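Triggering receptor expressed on myeloid cells 1 (Mus musculus, PDB 1U9K) is a myeloid cell-surface receptor that amplifies inflammatory responses, multimerizing upon ligand activation and signalling through the transmembrane adapter TYROBP/DAP12. Local coordinates at residues Glu5-Val19 / Pro102-Thr114. Numbering follows the deposited sequence.
With ZN (zinc ion), chain C.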
ATOM      1  N   GLU A   5     -10.372   6.818 -11.837  1.00 31.34           N
ATOM      2  CA  GLU A   5      -9.230   7.271 -11.007  1.00 30.41           C
ATOM      3  C   GLU A   5      -8.282   6.119 -10.674  1.00 29.97           C
ATOM      4  O   GLU A   5      -7.174   6.360 -10.230  1.00 29.76           O
ATOM      5  CB  GLU A   5      -9.731   7.930  -9.722  1.00 31.58           C
ATOM      6  CG  GLU A   5     -10.359   6.964  -8.733  1.00 34.63           C
ATOM      7  CD  GLU A   5     -11.057   7.673  -7.589  1.00 39.10           C
ATOM      8  OE1 GLU A   5     -11.048   8.920  -7.570  1.00 40.97           O
ATOM      9  OE2 GLU A   5     -11.613   6.979  -6.712  1.00 44.05           O
ATOM     10  N   GLU A   6      -8.733   4.880 -10.849  1.00 29.13           N
ATOM     11  CA  GLU A   6      -7.880   3.727 -10.587  1.00 28.45           C
ATOM     12  C   GLU A   6      -6.934   3.567 -11.761  1.00 27.52           C
ATOM     13  O   GLU A   6      -7.260   3.959 -12.873  1.00 25.76           O
ATOM     14  CB  GLU A   6      -8.696   2.460 -10.331  1.00 28.93           C
ATOM     15  CG  GLU A   6      -9.408   1.928 -11.549  1.00 30.95           C
ATOM     16  CD  GLU A   6     -10.248   0.711 -11.271  1.00 31.99           C
ATOM     17  OE1 GLU A   6     -10.900   0.660 -10.202  1.00 30.19           O
ATOM     18  OE2 GLU A   6     -10.276  -0.174 -12.166  1.00 34.10           O
ATOM     19  N   GLU A   7      -5.751   3.036 -11.492  1.00 27.01           N
ATOM     20  CA  GLU A   7      -4.756   2.754 -12.533  1.00 27.75           C
ATOM     21  C   GLU A   7      -4.586   1.229 -12.656  1.00 27.15           C
ATOM     22  O   GLU A   7      -4.426   0.552 -11.667  1.00 25.65           O
ATOM     23  CB  GLU A   7      -3.422   3.400 -12.130  1.00 28.79           C
ATOM     24  CG  GLU A   7      -2.277   3.086 -13.099  1.00 33.88           C
ATOM     25  CD  GLU A   7      -1.004   3.876 -12.848  1.00 37.51           C
ATOM     26  OE1 GLU A   7      -0.703   4.240 -11.686  1.00 43.79           O
ATOM     27  OE2 GLU A   7      -0.273   4.081 -13.833  1.00 42.13           O
ATOM     28  N   ARG A   8      -4.610   0.716 -13.875  1.00 26.58           N
ATOM     29  CA  ARG A   8      -4.428  -0.684 -14.111  1.00 26.34           C
ATOM     30  C   ARG A   8      -2.912  -1.037 -14.012  1.00 25.91           C
ATOM     31  O   ARG A   8      -2.051  -0.360 -14.563  1.00 24.49           O
ATOM     32  CB  ARG A   8      -4.997  -1.060 -15.446  1.00 26.18           C
ATOM     33  CG  ARG A   8      -5.306  -2.557 -15.618  1.00 32.09           C
ATOM     34  CD  ARG A   8      -6.242  -2.879 -16.780  1.00 35.10           C
ATOM     35  NE  ARG A   8      -5.942  -4.180 -17.393  1.00 41.59           N
ATOM     36  CZ  ARG A   8      -6.768  -5.245 -17.439  1.00 44.03           C
ATOM     37  NH1 ARG A   8      -7.997  -5.187 -16.934  1.00 48.01           N
ATOM     38  NH2 ARG A   8      -6.371  -6.376 -18.016  1.00 44.18           N
ATOM     39  N   TYR A   9      -2.625  -2.125 -13.320  1.00 24.88           N
ATOM     40  CA  TYR A   9      -1.304  -2.719 -13.278  1.00 25.35           C
ATOM     41  C   TYR A   9      -1.498  -4.151 -13.735  1.00 24.76           C
ATOM     42  O   TYR A   9      -2.057  -4.922 -13.002  1.00 25.32           O
ATOM     43  CB  TYR A   9      -0.782  -2.731 -11.853  1.00 25.84           C
ATOM     44  CG  TYR A   9      -0.197  -1.387 -11.393  1.00 28.59           C
ATOM     45  CD1 TYR A   9      -1.019  -0.269 -11.178  1.00 29.53           C
ATOM     46  CD2 TYR A   9       1.168  -1.245 -11.153  1.00 28.82           C
ATOM     47  CE1 TYR A   9      -0.491   0.940 -10.745  1.00 30.34           C
ATOM     48  CE2 TYR A   9       1.712  -0.023 -10.747  1.00 31.66           C
ATOM     49  CZ  TYR A   9       0.883   1.065 -10.531  1.00 32.11           C
ATOM     50  OH  TYR A   9       1.457   2.248 -10.085  1.00 33.07           O
ATOM     51  N   ASP A  10      -1.011  -4.483 -14.921  1.00 23.65           N
ATOM     52  CA  ASP A  10      -1.203  -5.818 -15.552  1.00 24.23           C
ATOM     53  C   ASP A  10       0.076  -6.613 -15.388  1.00 23.77           C
ATOM     54  O   ASP A  10       1.134  -6.163 -15.852  1.00 24.58           O
ATOM     55  CB  ASP A  10      -1.404  -5.650 -17.032  1.00 25.48           C
ATOM     56  CG  ASP A  10      -2.789  -5.309 -17.369  1.00 29.02           C
ATOM     57  OD1 ASP A  10      -3.677  -6.188 -17.181  1.00 35.02           O
ATOM     58  OD2 ASP A  10      -3.067  -4.172 -17.800  1.00 30.97           O
ATOM     59  N   LEU A  11       0.016  -7.763 -14.728  1.00 21.53           N
ATOM     60  CA  LEU A  11       1.231  -8.503 -14.479  1.00 20.58           C
ATOM     61  C   LEU A  11       0.905  -9.988 -14.662  1.00 19.47           C
ATOM     62  O   LEU A  11      -0.243 -10.360 -14.753  1.00 19.51           O
ATOM     63  CB  LEU A  11       1.754  -8.264 -13.056  1.00 21.03           C
ATOM     64  CG  LEU A  11       2.217  -6.824 -12.835  1.00 22.55           C
ATOM     65  CD1 LEU A  11       2.330  -6.624 -11.401  1.00 26.76           C
ATOM     66  CD2 LEU A  11       3.520  -6.536 -13.561  1.00 24.28           C
ATOM     67  N   VAL A  12       1.976 -10.766 -14.726  1.00 18.07           N
ATOM     68  CA  VAL A  12       1.925 -12.190 -14.882  1.00 16.85           C
ATOM     69  C   VAL A  12       2.153 -12.753 -13.522  1.00 17.35           C
ATOM     70  O   VAL A  12       2.945 -12.197 -12.712  1.00 17.57           O
ATOM     71  CB  VAL A  12       2.973 -12.685 -15.851  1.00 16.70           C
ATOM     72  CG1 VAL A  12       2.784 -14.167 -16.093  1.00 16.03           C
ATOM     73  CG2 VAL A  12       2.820 -11.953 -17.136  1.00 17.72           C
ATOM     74  N   GLU A  13       1.484 -13.855 -13.269  1.00 15.98           N
ATOM     75  CA  GLU A  13       1.712 -14.602 -12.034  1.00 17.47           C
ATOM     76  C   GLU A  13       3.190 -14.993 -11.824  1.00 16.79           C
ATOM     77  O   GLU A  13       3.897 -15.367 -12.765  1.00 17.06           O
ATOM     78  CB  GLU A  13       0.819 -15.826 -12.023  1.00 16.88           C
ATOM     79  CG  GLU A  13       1.013 -16.748 -13.190  1.00 19.92           C
ATOM     80  CD  GLU A  13       0.041 -17.907 -13.150  1.00 24.85           C
ATOM     81  OE1 GLU A  13       0.126 -18.651 -12.129  1.00 27.75           O
ATOM     82  OE2 GLU A  13      -0.714 -18.111 -14.154  1.00 18.50           O
ATOM     83  N   GLY A  14       3.664 -14.804 -10.590  1.00 15.86           N
ATOM     84  CA  GLY A  14       5.051 -14.989 -10.237  1.00 15.05           C
ATOM     85  C   GLY A  14       5.863 -13.700 -10.201  1.00 14.78           C
ATOM     86  O   GLY A  14       6.967 -13.667  -9.659  1.00 13.89           O
ATOM     87  N   GLN A  15       5.361 -12.648 -10.842  1.00 15.95           N
ATOM     88  CA  GLN A  15       6.071 -11.371 -10.863  1.00 17.66           C
ATOM     89  C   GLN A  15       5.875 -10.748  -9.487  1.00 18.87           C
ATOM     90  O   GLN A  15       5.099 -11.257  -8.680  1.00 19.13           O
ATOM     91  CB  GLN A  15       5.503 -10.407 -11.945  1.00 16.68           C
ATOM     92  CG  GLN A  15       5.985 -10.747 -13.348  1.00 18.18           C
ATOM     93  CD  GLN A  15       5.655  -9.657 -14.328  1.00 20.88           C
ATOM     94  OE1 GLN A  15       4.515  -9.564 -14.762  1.00 21.77           O
ATOM     95  NE2 GLN A  15       6.627  -8.812 -14.642  1.00 15.15           N
ATOM     96  N   THR A  16       6.561  -9.645  -9.287  1.00 19.78           N
ATOM     97  CA  THR A  16       6.416  -8.801  -8.105  1.00 20.51           C
ATOM     98  C   THR A  16       5.782  -7.480  -8.549  1.00 20.09           C
ATOM     99  O   THR A  16       6.179  -6.888  -9.585  1.00 20.41           O
ATOM    100  CB  THR A  16       7.782  -8.507  -7.511  1.00 21.14           C
ATOM    101  OG1 THR A  16       8.371  -9.712  -7.059  1.00 19.27           O
ATOM    102  CG2 THR A  16       7.677  -7.658  -6.313  1.00 22.61           C
ATOM    103  N   LEU A  17       4.757  -7.083  -7.823  1.00 19.57           N
ATOM    104  CA  LEU A  17       4.144  -5.769  -7.986  1.00 21.03           C
ATOM    105  C   LEU A  17       4.923  -4.758  -7.179  1.00 21.22           C
ATOM    106  O   LEU A  17       5.198  -5.017  -6.000  1.00 22.45           O
ATOM    107  CB  LEU A  17       2.735  -5.800  -7.474  1.00 20.16           C
ATOM    108  CG  LEU A  17       2.007  -4.468  -7.386  1.00 22.26           C
ATOM    109  CD1 LEU A  17       1.876  -3.904  -8.769  1.00 22.83           C
ATOM    110  CD2 LEU A  17       0.692  -4.559  -6.622  1.00 25.11           C
ATOM    111  N   THR A  18       5.281  -3.625  -7.780  1.00 20.97           N
ATOM    112  CA  THR A  18       5.895  -2.529  -7.038  1.00 21.62           C
ATOM    113  C   THR A  18       5.061  -1.287  -7.289  1.00 21.71           C
ATOM    114  O   THR A  18       4.812  -0.962  -8.435  1.00 20.85           O
ATOM    115  CB  THR A  18       7.339  -2.257  -7.505  1.00 21.77           C
ATOM    116  OG1 THR A  18       8.150  -3.420  -7.299  1.00 24.13           O
ATOM    117  CG2 THR A  18       8.006  -1.208  -6.652  1.00 25.01           C
ATOM    118  N   VAL A  19       4.689  -0.581  -6.226  1.00 21.47           N
ATOM    119  CA  VAL A  19       3.863   0.605  -6.297  1.00 21.54           C
ATOM    120  C   VAL A  19       4.554   1.650  -5.438  1.00 22.53           C
ATOM    121  O   VAL A  19       4.975   1.356  -4.329  1.00 22.37           O
ATOM    122  CB  VAL A  19       2.456   0.311  -5.746  1.00 22.12           C
ATOM    123  CG1 VAL A  19       1.642   1.563  -5.566  1.00 25.22           C
ATOM    124  CG2 VAL A  19       1.772  -0.693  -6.622  1.00 24.46           C
ATOM    125  N   PRO A 102      -9.454   6.435   6.373  1.00 24.12           N
ATOM    126  CA  PRO A 102      -8.106   6.511   5.799  1.00 23.11           C
ATOM    127  C   PRO A 102      -8.021   7.651   4.765  1.00 22.76           C
ATOM    128  O   PRO A 102      -9.039   7.995   4.126  1.00 20.63           O
ATOM    129  CB  PRO A 102      -7.878   5.095   5.269  1.00 24.54           C
ATOM    130  CG  PRO A 102      -8.879   4.260   5.992  1.00 24.75           C
ATOM    131  CD  PRO A 102     -10.131   5.087   6.075  1.00 24.97           C
ATOM    132  N   VAL A 103      -6.854   8.251   4.632  1.00 20.29           N
ATOM    133  CA  VAL A 103      -6.610   9.235   3.582  1.00 21.74           C
ATOM    134  C   VAL A 103      -5.932   8.477   2.474  1.00 20.77           C
ATOM    135  O   VAL A 103      -4.873   7.908   2.677  1.00 20.95           O
ATOM    136  CB  VAL A 103      -5.691  10.405   4.020  1.00 22.26           C
ATOM    137  CG1 VAL A 103      -5.468  11.391   2.854  1.00 24.86           C
ATOM    138  CG2 VAL A 103      -6.241  11.138   5.262  1.00 24.72           C
ATOM    139  N   VAL A 104      -6.524   8.483   1.291  1.00 20.40           N
ATOM    140  CA  VAL A 104      -5.970   7.749   0.162  1.00 21.42           C
ATOM    141  C   VAL A 104      -4.785   8.509  -0.426  1.00 21.77           C
ATOM    142  O   VAL A 104      -4.912   9.671  -0.761  1.00 21.68           O
ATOM    143  CB  VAL A 104      -7.062   7.515  -0.899  1.00 21.46           C
ATOM    144  CG1 VAL A 104      -6.550   6.746  -2.049  1.00 24.60           C
ATOM    145  CG2 VAL A 104      -8.303   6.816  -0.240  1.00 21.62           C
ATOM    146  N   LEU A 105      -3.630   7.855  -0.509  1.00 21.31           N
ATOM    147  CA  LEU A 105      -2.461   8.354  -1.201  1.00 21.19           C
ATOM    148  C   LEU A 105      -2.500   7.927  -2.686  1.00 23.00           C
ATOM    149  O   LEU A 105      -3.136   6.933  -3.058  1.00 23.95           O
ATOM    150  CB  LEU A 105      -1.206   7.810  -0.536  1.00 21.15           C
ATOM    151  CG  LEU A 105      -1.078   8.141   0.955  1.00 20.67           C
ATOM    152  CD1 LEU A 105       0.097   7.381   1.493  1.00 24.23           C
ATOM    153  CD2 LEU A 105      -0.924   9.632   1.166  1.00 22.26           C
ATOM    154  N   PHE A 106      -1.808   8.651  -3.544  1.00 24.15           N
ATOM    155  CA  PHE A 106      -1.582   8.170  -4.897  1.00 24.20           C
ATOM    156  C   PHE A 106      -2.962   8.002  -5.530  1.00 24.35           C
ATOM    157  O   PHE A 106      -3.784   8.886  -5.431  1.00 23.29           O
ATOM    158  CB  PHE A 106      -0.709   6.915  -4.881  1.00 24.50           C
ATOM    159  CG  PHE A 106      -0.091   6.589  -6.210  1.00 22.73           C
ATOM    160  CD1 PHE A 106       0.563   7.563  -6.942  1.00 21.64           C
ATOM    161  CD2 PHE A 106      -0.168   5.296  -6.726  1.00 24.85           C
ATOM    162  CE1 PHE A 106       1.130   7.264  -8.165  1.00 25.88           C
ATOM    163  CE2 PHE A 106       0.400   4.996  -7.949  1.00 27.12           C
ATOM    164  CZ  PHE A 106       1.050   5.980  -8.668  1.00 26.99           C
ATOM    165  N   HIS A 107      -3.209   6.842  -6.159  1.00 24.87           N
ATOM    166  CA  HIS A 107      -4.532   6.523  -6.670  1.00 24.31           C
ATOM    167  C   HIS A 107      -4.735   5.002  -6.487  1.00 22.81           C
ATOM    168  O   HIS A 107      -3.759   4.265  -6.269  1.00 20.34           O
ATOM    169  CB  HIS A 107      -4.755   7.074  -8.072  1.00 27.21           C
ATOM    170  CG  HIS A 107      -3.649   6.802  -9.036  1.00 31.26           C
ATOM    171  ND1 HIS A 107      -2.468   7.506  -9.039  1.00 35.41           N
ATOM    172  CD2 HIS A 107      -3.560   5.927 -10.057  1.00 36.88           C
ATOM    173  CE1 HIS A 107      -1.677   7.039  -9.987  1.00 36.17           C
ATOM    174  NE2 HIS A 107      -2.320   6.086 -10.628  1.00 37.51           N
ATOM    175  N   PRO A 108      -5.976   4.541  -6.456  1.00 19.63           N
ATOM    176  CA  PRO A 108      -6.203   3.112  -6.348  1.00 20.06           C
ATOM    177  C   PRO A 108      -5.503   2.398  -7.501  1.00 19.19           C
ATOM    178  O   PRO A 108      -5.331   2.939  -8.594  1.00 19.29           O
ATOM    179  CB  PRO A 108      -7.735   2.996  -6.412  1.00 21.42           C
ATOM    180  CG  PRO A 108      -8.239   4.306  -5.951  1.00 21.39           C
ATOM    181  CD  PRO A 108      -7.233   5.293  -6.413  1.00 21.65           C
ATOM    182  N   VAL A 109      -5.065   1.192  -7.207  1.00 20.25           N
ATOM    183  CA  VAL A 109      -4.324   0.316  -8.075  1.00 19.01           C
ATOM    184  C   VAL A 109      -5.213  -0.851  -8.376  1.00 19.24           C
ATOM    185  O   VAL A 109      -5.549  -1.571  -7.477  1.00 19.98           O
ATOM    186  CB  VAL A 109      -3.071  -0.240  -7.296  1.00 20.60           C
ATOM    187  CG1 VAL A 109      -2.377  -1.222  -8.095  1.00 22.02           C
ATOM    188  CG2 VAL A 109      -2.127   0.914  -6.912  1.00 23.55           C
ATOM    189  N   ARG A 110      -5.583  -1.040  -9.628  1.00 18.63           N
ATOM    190  CA  ARG A 110      -6.341  -2.198 -10.093  1.00 19.92           C
ATOM    191  C   ARG A 110      -5.282  -3.195 -10.587  1.00 21.30           C
ATOM    192  O   ARG A 110      -4.714  -3.021 -11.663  1.00 21.99           O
ATOM    193  CB  ARG A 110      -7.317  -1.832 -11.213  1.00 20.73           C
ATOM    194  CG  ARG A 110      -8.077  -3.043 -11.839  1.00 22.16           C
ATOM    195  CD  ARG A 110      -9.007  -3.784 -10.899  1.00 22.78           C
ATOM    196  NE  ARG A 110     -10.072  -2.866 -10.542  1.00 24.42           N
ATOM    197  CZ  ARG A 110     -11.059  -3.121  -9.716  1.00 26.41           C
ATOM    198  NH1 ARG A 110     -11.207  -4.314  -9.163  1.00 29.13           N
ATOM    199  NH2 ARG A 110     -11.920  -2.170  -9.457  1.00 27.47           N
ATOM    200  N   LEU A 111      -5.007  -4.189  -9.771  1.00 20.50           N
ATOM    201  CA  LEU A 111      -4.068  -5.249 -10.090  1.00 20.87           C
ATOM    202  C   LEU A 111      -4.774  -6.375 -10.824  1.00 20.69           C
ATOM    203  O   LEU A 111      -5.754  -6.936 -10.334  1.00 19.67           O
ATOM    204  CB  LEU A 111      -3.400  -5.768  -8.822  1.00 20.73           C
ATOM    205  CG  LEU A 111      -2.480  -6.981  -8.908  1.00 22.66           C
ATOM    206  CD1 LEU A 111      -1.275  -6.591  -9.781  1.00 25.58           C
ATOM    207  CD2 LEU A 111      -2.066  -7.446  -7.535  1.00 23.38           C
ATOM    208  N   VAL A 112      -4.286  -6.656 -12.013  1.00 20.01           N
ATOM    209  CA  VAL A 112      -4.771  -7.788 -12.833  1.00 20.48           C
ATOM    210  C   VAL A 112      -3.610  -8.722 -13.093  1.00 19.95           C
ATOM    211  O   VAL A 112      -2.696  -8.385 -13.793  1.00 20.01           O
ATOM    212  CB  VAL A 112      -5.377  -7.321 -14.152  1.00 20.50           C
ATOM    213  CG1 VAL A 112      -5.961  -8.484 -14.951  1.00 24.06           C
ATOM    214  CG2 VAL A 112      -6.456  -6.302 -13.865  1.00 23.00           C
ATOM    215  N   VAL A 113      -3.669  -9.902 -12.482  1.00 20.23           N
ATOM    216  CA  VAL A 113      -2.644 -10.907 -12.600  1.00 20.37           C
ATOM    217  C   VAL A 113      -3.167 -12.061 -13.423  1.00 20.70           C
ATOM    218  O   VAL A 113      -4.224 -12.592 -13.129  1.00 21.56           O
ATOM    219  CB  VAL A 113      -2.214 -11.484 -11.208  1.00 19.61           C
ATOM    220  CG1 VAL A 113      -1.106 -12.502 -11.386  1.00 20.73           C
ATOM    221  CG2 VAL A 113      -1.800 -10.382 -10.253  1.00 20.50           C
ATOM    222  N   THR A 114      -2.413 -12.479 -14.435  1.00 22.23           N
ATOM    223  CA  THR A 114      -2.864 -13.601 -15.275  1.00 22.23           C
ATOM    224  C   THR A 114      -1.918 -14.802 -15.257  1.00 22.67           C
ATOM    225  O   THR A 114      -0.737 -14.739 -14.755  1.00 19.50           O
ATOM    226  CB  THR A 114      -3.062 -13.118 -16.727  1.00 24.90           C
ATOM    227  OG1 THR A 114      -1.810 -12.689 -17.242  1.00 23.79           O
ATOM    228  CG2 THR A 114      -3.899 -11.819 -16.803  1.00 24.63           C
ATOM    229  OXT THR A 114      -2.373 -15.847 -15.834  1.00 21.38           O
TER
HETATM  230 ZN    ZN C 135      -0.997 -17.260 -15.766  1.00 35.44          ZN
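Glu7 OE1 accepts a hydrogen bond of 2.7 Å from His107 NE2, which meets it from above the carboxylate plane, and the bond is bent, 137° at the hydrogen. The extended Glu7 chain reaches the imidazole, whose CG lies between its own backbone N and carbonyl carbon (chi1 48°). CE1 of this imidazole also lies over one face of the Phe106 ring, whose edge meets Tyr9 OH. On the other side of the sheet Arg110 grips the Glu6 carboxylate side-on, NH2 reaching OE1 at 3.1 Å and NE reaching OE2 at 3.2 Å, with the two planes 50° apart. A leucine in place of Arg110 would probably leave the Glu6 carboxylate without its paired charge and free to swing away. Strand 7-11 pairs in parallel with 109-113, the last part of the broken strand 103-113; this is the A'-G pairing of the receptor's extracellular V-type immunoglobulin domain. Tyr9 N bonds to Arg110 O, and Val112 N to Tyr9 O. Toward the sandwich interior Val109 CG1 packs against Tyr9 CD1 at 3.5 Å, and Leu111 meets Leu17 of the opposing sheet tip to tip, CD2 to CD2 at 4.1 Å. Outside, Val112 CG2 lies over one face of the Arg8 guanidinium, toward its rim; Arg8 is salt-bridged to Asp10. Where the pairing ends, Glu13 N bonds to Thr114 O, and zinc joins Glu13 OE2 (1.8 Å) to Thr114 OXT (2.0 Å), where the crystallised fragment ends.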